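PDB 2QRD: 5'-AMP-activated protein kinase subunit beta from Schizosaccharomyces pombe, which probably holds the AMP-activated protein kinase heterotrimer together and directs its location and substrate choice during glucose limitation, here represented by its C-terminal interaction domain. Local coordinates for residues B[32-37]-B[57-62]; B[63-68]-B[75-80]. All blocks are in the same frame, centred on the assembly; numbering follows the deposited sequence.

Interaction 1 of 2, residues B[32-37]-B[57-62]; sequences PPHLEK and NHVLLN
Leu60 lies against His34, in a short 3-10 turn, and meets it with both of its methyl groups. CD2 comes up to the edge of the imidazole, near the ring plane, and lies 3.4 Å from His34 CD2. CD1 turns to the backbone of the same residue and rests 3.3 Å from His34 O. The leucine therefore spans the ring edge and the carbonyl of one residue. Its CG stands anti to its own carbonyl carbon (chi1 -55°), which carries the fork across to the 32-37 segment.

His34 CB points toward the 57-62 segment, and a chi1 of 72°, with CG between the backbone N and the carbonyl carbon, leaves the CD2 edge of the ring beside Leu60. Val59 crosses it at about a right angle. Its CG2 approaches the ring obliquely, 3.6 Å from His34 CD2. Asn57 meets the root of the histidine side chain, where its ND2 is 3.9 Å from His34 CB. Leu35 adds a smaller apolar contact, its CD2 lying 3.7 Å from Leu60 CD2, and the two side chains cross obliquely.

The 57-62 segment is shaped by its own bonds. Asn57 OD1 accepts from Val59 N at 3.2 Å, which makes an Asx turn. The N-H points fairly straight at the oxygen, at 160°, but the donor sits above the carboxamide plane. A backbone bond from Leu60 N to Asn57 O, at 2.8 Å, closes a turn over the same residues. On the kinase subunit ssp2, Tyr83 packs on Leu35 and Phe15 packs on Leu60.

No hydrogen bond or salt bridge joins the two segments. The contact is van der Waals packing between two loops near the surface of the interaction domain, and its fit depends on side-chain shape rather than on paired polar groups.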
ATOM      1  N   PRO B  32     -10.880 -17.760 -23.026  1.00 46.99           N
ATOM      2  CA  PRO B  32     -11.207 -18.840 -22.085  1.00 47.21           C
ATOM      3  C   PRO B  32     -11.956 -18.340 -20.845  1.00 47.44           C
ATOM      4  O   PRO B  32     -11.711 -17.229 -20.407  1.00 46.97           O
ATOM      5  CB  PRO B  32      -9.842 -19.415 -21.707  1.00 46.86           C
ATOM      6  CG  PRO B  32      -8.876 -18.358 -21.995  1.00 47.34           C
ATOM      7  CD  PRO B  32      -9.425 -17.540 -23.118  1.00 46.95           C
ATOM      8  N   PRO B  33     -12.874 -19.161 -20.292  1.00 48.47           N
ATOM      9  CA  PRO B  33     -13.712 -18.785 -19.144  1.00 49.09           C
ATOM     10  C   PRO B  33     -12.936 -18.263 -17.944  1.00 50.00           C
ATOM     11  O   PRO B  33     -13.468 -17.431 -17.201  1.00 50.43           O
ATOM     12  CB  PRO B  33     -14.403 -20.089 -18.771  1.00 48.57           C
ATOM     13  CG  PRO B  33     -14.451 -20.845 -20.015  1.00 48.79           C
ATOM     14  CD  PRO B  33     -13.190 -20.525 -20.752  1.00 48.66           C
ATOM     15  N   HIS B  34     -11.701 -18.741 -17.761  1.00 50.67           N
ATOM     16  CA  HIS B  34     -10.904 -18.395 -16.592  1.00 51.55           C
ATOM     17  C   HIS B  34     -10.313 -16.971 -16.577  1.00 51.69           C
ATOM     18  O   HIS B  34      -9.955 -16.477 -15.505  1.00 51.90           O
ATOM     19  CB  HIS B  34      -9.868 -19.491 -16.265  1.00 52.30           C
ATOM     20  CG  HIS B  34      -8.722 -19.573 -17.230  1.00 55.01           C
ATOM     21  ND1 HIS B  34      -8.826 -20.165 -18.473  1.00 57.91           N
ATOM     22  CD2 HIS B  34      -7.434 -19.169 -17.117  1.00 56.54           C
ATOM     23  CE1 HIS B  34      -7.658 -20.099 -19.091  1.00 58.36           C
ATOM     24  NE2 HIS B  34      -6.797 -19.496 -18.292  1.00 58.38           N
ATOM     25  N   LEU B  35     -10.272 -16.299 -17.737  1.00 51.56           N
ATOM     26  CA  LEU B  35      -9.832 -14.884 -17.826  1.00 51.36           C
ATOM     27  C   LEU B  35     -10.971 -13.864 -17.759  1.00 51.85           C
ATOM     28  O   LEU B  35     -10.803 -12.683 -18.093  1.00 51.67           O
ATOM     29  CB  LEU B  35      -9.010 -14.642 -19.104  1.00 50.45           C
ATOM     30  CG  LEU B  35      -7.576 -15.187 -19.170  1.00 48.75           C
ATOM     31  CD1 LEU B  35      -7.153 -15.386 -20.622  1.00 42.77           C
ATOM     32  CD2 LEU B  35      -6.590 -14.295 -18.417  1.00 45.43           C
ATOM     33  N   GLU B  36     -12.132 -14.332 -17.340  1.00 53.01           N
ATOM     34  CA  GLU B  36     -13.318 -13.498 -17.230  1.00 54.33           C
ATOM     35  C   GLU B  36     -13.482 -12.889 -15.848  1.00 54.45           C
ATOM     36  O   GLU B  36     -14.109 -11.843 -15.705  1.00 55.06           O
ATOM     37  CB  GLU B  36     -14.575 -14.287 -17.632  1.00 54.42           C
ATOM     38  CG  GLU B  36     -14.786 -14.348 -19.162  1.00 55.21           C
ATOM     39  CD  GLU B  36     -15.829 -15.367 -19.604  1.00 56.01           C
ATOM     40  OE1 GLU B  36     -16.763 -15.673 -18.815  1.00 57.07           O
ATOM     41  OE2 GLU B  36     -15.712 -15.869 -20.754  1.00 58.94           O
ATOM     42  N   LYS B  37     -12.938 -13.529 -14.823  1.00 54.71           N
ATOM     43  CA  LYS B  37     -13.099 -12.987 -13.483  1.00 55.92           C
ATOM     44  C   LYS B  37     -11.754 -12.654 -12.856  1.00 55.23           C
ATOM     45  O   LYS B  37     -10.860 -13.486 -12.801  1.00 55.52           O
ATOM     46  CB  LYS B  37     -13.938 -13.922 -12.579  1.00 55.80           C
ATOM     47  CG  LYS B  37     -13.277 -15.287 -12.298  1.00 57.58           C
ATOM     48  CD  LYS B  37     -14.204 -16.234 -11.528  1.00 57.76           C
ATOM     49  CE  LYS B  37     -13.758 -17.692 -11.680  1.00 59.77           C
ATOM     50  NZ  LYS B  37     -14.744 -18.639 -11.062  1.00 60.39           N
ATOM     51  N   ASN B  57      -6.421 -18.346  -8.912  1.00 57.24           N
ATOM     52  CA  ASN B  57      -6.170 -19.423  -9.849  1.00 57.85           C
ATOM     53  C   ASN B  57      -4.671 -19.377 -10.192  1.00 57.90           C
ATOM     54  O   ASN B  57      -4.169 -18.372 -10.726  1.00 57.48           O
ATOM     55  CB  ASN B  57      -7.045 -19.205 -11.088  1.00 58.10           C
ATOM     56  CG  ASN B  57      -6.997 -20.347 -12.070  1.00 58.51           C
ATOM     57  OD1 ASN B  57      -6.160 -21.250 -11.990  1.00 59.71           O
ATOM     58  ND2 ASN B  57      -7.903 -20.303 -13.033  1.00 60.78           N
ATOM     59  N   HIS B  58      -3.971 -20.454  -9.839  1.00 57.97           N
ATOM     60  CA  HIS B  58      -2.547 -20.595 -10.100  1.00 58.54           C
ATOM     61  C   HIS B  58      -2.184 -20.381 -11.569  1.00 58.24           C
ATOM     62  O   HIS B  58      -1.064 -19.951 -11.864  1.00 58.77           O
ATOM     63  CB  HIS B  58      -2.020 -21.949  -9.610  1.00 59.06           C
ATOM     64  CG  HIS B  58      -2.440 -22.298  -8.207  1.00 62.40           C
ATOM     65  ND1 HIS B  58      -2.435 -21.382  -7.167  1.00 62.78           N
ATOM     66  CD2 HIS B  58      -2.877 -23.469  -7.673  1.00 63.47           C
ATOM     67  CE1 HIS B  58      -2.860 -21.970  -6.062  1.00 62.55           C
ATOM     68  NE2 HIS B  58      -3.132 -23.234  -6.340  1.00 64.64           N
ATOM     69  N   VAL B  59      -3.110 -20.638 -12.494  1.00 57.49           N
ATOM     70  CA  VAL B  59      -2.813 -20.333 -13.899  1.00 57.01           C
ATOM     71  C   VAL B  59      -2.838 -18.828 -14.237  1.00 56.64           C
ATOM     72  O   VAL B  59      -2.363 -18.452 -15.302  1.00 57.08           O
ATOM     73  CB  VAL B  59      -3.648 -21.168 -14.946  1.00 57.31           C
ATOM     74  CG1 VAL B  59      -3.445 -22.684 -14.766  1.00 56.08           C
ATOM     75  CG2 VAL B  59      -5.120 -20.779 -14.921  1.00 57.89           C
ATOM     76  N   LEU B  60      -3.379 -17.982 -13.353  1.00 55.58           N
ATOM     77  CA  LEU B  60      -3.499 -16.545 -13.634  1.00 54.77           C
ATOM     78  C   LEU B  60      -2.474 -15.692 -12.885  1.00 54.64           C
ATOM     79  O   LEU B  60      -2.600 -14.457 -12.795  1.00 55.32           O
ATOM     80  CB  LEU B  60      -4.915 -16.046 -13.336  1.00 54.57           C
ATOM     81  CG  LEU B  60      -6.099 -16.747 -14.022  1.00 54.47           C
ATOM     82  CD1 LEU B  60      -7.436 -16.280 -13.431  1.00 50.29           C
ATOM     83  CD2 LEU B  60      -6.041 -16.552 -15.536  1.00 53.40           C
ATOM     84  N   LEU B  61      -1.468 -16.360 -12.343  1.00 53.87           N
ATOM     85  CA  LEU B  61      -0.299 -15.719 -11.776  1.00 53.12           C
ATOM     86  C   LEU B  61       0.499 -14.891 -12.814  1.00 53.09           C
ATOM     87  O   LEU B  61       0.770 -15.343 -13.932  1.00 52.92           O
ATOM     88  CB  LEU B  61       0.583 -16.779 -11.104  1.00 52.89           C
ATOM     89  CG  LEU B  61       0.438 -16.973  -9.581  1.00 52.20           C
ATOM     90  CD1 LEU B  61      -0.925 -16.583  -9.034  1.00 50.85           C
ATOM     91  CD2 LEU B  61       0.777 -18.393  -9.189  1.00 51.60           C
ATOM     92  N   ASN B  62       0.849 -13.672 -12.420  1.00 52.50           N
ATOM     93  CA  ASN B  62       1.554 -12.706 -13.262  1.00 52.62           C
ATOM     94  C   ASN B  62       0.984 -12.497 -14.668  1.00 51.38           C
ATOM     95  O   ASN B  62       1.705 -12.314 -15.631  1.00 51.90           O
ATOM     96  CB  ASN B  62       3.082 -12.907 -13.205  1.00 53.29           C
ATOM     97  CG  ASN B  62       3.681 -12.567 -11.801  1.00 55.47           C
ATOM     98  OD1 ASN B  62       4.424 -13.367 -11.229  1.00 58.73           O
ATOM     99  ND2 ASN B  62       3.325 -11.403 -11.245  1.00 56.61           N
TER

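Interaction 2 of 2, residues B[63-68]-B[75-80]; sequences HLAAAN and ALSATT
Leu64 holds CG anti to its backbone N (chi1 163°), and this brings CD1 back to Leu76, 4.0 Å from Leu76 CB. The leucine side chains cross at a slant. Ser77, with chi1 54°, sets its OG 3.5 Å from Ala65 CB, on the face shared by those two residues. Ala66 and Leu76 point to the opposite face.

Ala65 and Ser77 form an antiparallel hydrogen-bonded pair. Ala65 N donates to Ser77 O at 2.9 Å, and the bond is almost straight, 176° at the hydrogen. Ser77 N returns a bond to Ala65 O at 3.1 Å. Ala66 and Leu76 are the non-hydrogen-bonded pair, and Ala66 CA lies 3.4 Å from Ala75 O in a CA-H...O contact. Past the Ala65-Ser77 pair, a water donates to His63 O at 2.7 Å and accepts from Thr79 N at 2.9 Å, bridging the segments.

The strands make a beta hairpin. Strand 74-82 pairs along its other edge with strand 85-93, so it is the middle strand of the three in this chain. Ala65 and Ala66 also pair antiparallel with a strand of the kinase subunit ssp2, so the sheet continues across the interface. Trp13 of ssp2 packs on Ala67, Ala75 and Ser77.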
ATOM      1  N   HIS B  63      -0.343 -12.525 -14.747  1.00 50.49           N
ATOM      2  CA  HIS B  63      -1.096 -11.952 -15.853  1.00 48.57           C
ATOM      3  C   HIS B  63      -1.479 -10.532 -15.481  1.00 48.34           C
ATOM      4  O   HIS B  63      -1.966 -10.264 -14.384  1.00 47.93           O
ATOM      5  CB  HIS B  63      -2.371 -12.767 -16.126  1.00 48.54           C
ATOM      6  CG  HIS B  63      -2.117 -14.071 -16.814  1.00 45.96           C
ATOM      7  ND1 HIS B  63      -2.334 -14.253 -18.163  1.00 45.20           N
ATOM      8  CD2 HIS B  63      -1.640 -15.245 -16.351  1.00 42.94           C
ATOM      9  CE1 HIS B  63      -2.003 -15.485 -18.503  1.00 43.14           C
ATOM     10  NE2 HIS B  63      -1.571 -16.106 -17.423  1.00 43.74           N
ATOM     11  N   LEU B  64      -1.256  -9.608 -16.405  1.00 48.31           N
ATOM     12  CA  LEU B  64      -1.625  -8.236 -16.190  1.00 47.47           C
ATOM     13  C   LEU B  64      -3.167  -8.071 -16.080  1.00 48.08           C
ATOM     14  O   LEU B  64      -3.911  -8.553 -16.950  1.00 48.79           O
ATOM     15  CB  LEU B  64      -1.056  -7.361 -17.324  1.00 47.05           C
ATOM     16  CG  LEU B  64      -1.669  -5.955 -17.488  1.00 45.77           C
ATOM     17  CD1 LEU B  64      -1.263  -5.056 -16.318  1.00 45.91           C
ATOM     18  CD2 LEU B  64      -1.292  -5.324 -18.807  1.00 46.89           C
ATOM     19  N   ALA B  65      -3.630  -7.390 -15.030  1.00 47.21           N
ATOM     20  CA  ALA B  65      -4.994  -6.862 -14.999  1.00 47.65           C
ATOM     21  C   ALA B  65      -4.998  -5.301 -15.022  1.00 47.73           C
ATOM     22  O   ALA B  65      -3.975  -4.669 -14.785  1.00 48.99           O
ATOM     23  CB  ALA B  65      -5.793  -7.430 -13.800  1.00 46.67           C
ATOM     24  N   ALA B  66      -6.129  -4.693 -15.341  1.00 47.11           N
ATOM     25  CA  ALA B  66      -6.183  -3.251 -15.621  1.00 48.11           C
ATOM     26  C   ALA B  66      -7.551  -2.785 -15.167  1.00 48.44           C
ATOM     27  O   ALA B  66      -8.497  -3.587 -15.184  1.00 48.87           O
ATOM     28  CB  ALA B  66      -5.973  -2.943 -17.171  1.00 45.79           C
ATOM     29  N   ALA B  67      -7.660  -1.509 -14.771  1.00 49.72           N
ATOM     30  CA  ALA B  67      -8.949  -0.878 -14.395  1.00 50.89           C
ATOM     31  C   ALA B  67      -8.990   0.541 -14.953  1.00 52.51           C
ATOM     32  O   ALA B  67      -7.922   1.198 -15.049  1.00 52.73           O
ATOM     33  CB  ALA B  67      -9.106  -0.841 -12.880  1.00 50.15           C
ATOM     34  N   ASN B  68     -10.185   1.021 -15.347  1.00 53.20           N
ATOM     35  CA  ASN B  68     -10.326   2.436 -15.665  1.00 54.09           C
ATOM     36  C   ASN B  68     -10.262   3.225 -14.370  1.00 53.75           C
ATOM     37  O   ASN B  68     -10.860   2.823 -13.376  1.00 55.03           O
ATOM     38  CB  ASN B  68     -11.675   2.782 -16.296  1.00 54.61           C
ATOM     39  CG  ASN B  68     -11.934   2.103 -17.629  1.00 56.53           C
ATOM     40  OD1 ASN B  68     -11.076   1.451 -18.227  1.00 58.20           O
ATOM     41  ND2 ASN B  68     -13.171   2.258 -18.099  1.00 57.71           N
ATOM     42  N   ALA B  75      -4.084   2.195 -13.668  1.00 49.09           N
ATOM     43  CA  ALA B  75      -4.195   1.206 -12.635  1.00 49.94           C
ATOM     44  C   ALA B  75      -3.878  -0.174 -13.234  1.00 50.47           C
ATOM     45  O   ALA B  75      -4.557  -0.620 -14.160  1.00 50.28           O
ATOM     46  CB  ALA B  75      -5.612   1.249 -12.016  1.00 50.28           C
ATOM     47  N   LEU B  76      -2.834  -0.816 -12.704  1.00 50.83           N
ATOM     48  CA  LEU B  76      -2.283  -2.065 -13.218  1.00 51.73           C
ATOM     49  C   LEU B  76      -2.043  -3.011 -12.049  1.00 52.60           C
ATOM     50  O   LEU B  76      -1.691  -2.556 -10.961  1.00 53.17           O
ATOM     51  CB  LEU B  76      -0.963  -1.810 -13.992  1.00 51.97           C
ATOM     52  CG  LEU B  76      -1.019  -0.760 -15.124  1.00 51.86           C
ATOM     53  CD1 LEU B  76       0.304  -0.602 -15.745  1.00 51.23           C
ATOM     54  CD2 LEU B  76      -2.072  -1.076 -16.232  1.00 48.97           C
ATOM     55  N   SER B  77      -2.276  -4.312 -12.248  1.00 52.77           N
ATOM     56  CA  SER B  77      -2.026  -5.285 -11.191  1.00 53.07           C
ATOM     57  C   SER B  77      -1.566  -6.622 -11.704  1.00 53.11           C
ATOM     58  O   SER B  77      -1.793  -6.974 -12.854  1.00 53.09           O
ATOM     59  CB  SER B  77      -3.243  -5.492 -10.288  1.00 54.18           C
ATOM     60  OG  SER B  77      -4.418  -5.834 -11.013  1.00 56.86           O
ATOM     61  N   ALA B  78      -0.896  -7.365 -10.837  1.00 53.18           N
ATOM     62  CA  ALA B  78      -0.614  -8.755 -11.124  1.00 53.24           C
ATOM     63  C   ALA B  78      -0.523  -9.503  -9.795  1.00 52.70           C
ATOM     64  O   ALA B  78      -0.280  -8.891  -8.770  1.00 52.33           O
ATOM     65  CB  ALA B  78       0.655  -8.900 -11.975  1.00 52.44           C
ATOM     66  N   THR B  79      -0.785 -10.806  -9.824  1.00 53.34           N
ATOM     67  CA  THR B  79      -0.759 -11.646  -8.628  1.00 53.58           C
ATOM     68  C   THR B  79       0.453 -12.499  -8.716  1.00 53.26           C
ATOM     69  O   THR B  79       0.757 -13.038  -9.759  1.00 54.84           O
ATOM     70  CB  THR B  79      -2.029 -12.534  -8.490  1.00 53.53           C
ATOM     71  OG1 THR B  79      -3.166 -11.692  -8.279  1.00 54.68           O
ATOM     72  CG2 THR B  79      -1.933 -13.480  -7.282  1.00 52.26           C
ATOM     73  N   THR B  80       1.178 -12.607  -7.627  1.00 53.24           N
ATOM     74  CA  THR B  80       2.342 -13.478  -7.612  1.00 52.43           C
ATOM     75  C   THR B  80       2.411 -14.212  -6.272  1.00 51.97           C
ATOM     76  O   THR B  80       1.799 -13.767  -5.296  1.00 52.56           O
ATOM     77  CB  THR B  80       3.653 -12.694  -7.971  1.00 52.45           C
ATOM     78  OG1 THR B  80       4.645 -13.631  -8.351  1.00 53.62           O
ATOM     79  CG2 THR B  80       4.209 -11.841  -6.806  1.00 51.40           C
TER
HETATM   80  O   HOH W   1      -1.962 -11.897 -12.276  1.00 32.29           O

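How the interactions relate
The chain first passes through 32-37, then through helix 46-49, and returns at 57-62. Interaction 1 closes this long loop. The chain goes straight on into 63-68, turns, and comes back at 75-80, where interaction 2 closes a hairpin. The two closures follow in series and neither nest nor cross. They still touch, because the end of 57-62 lies against the later strand. Asn62 N is 2.7 Å from Thr79 O, a probable hydrogen bond, and Leu61 packs on Thr79. The loops of interaction 1 are thus tied to the sheet of interaction 2, within one interaction domain that packs against ssp2.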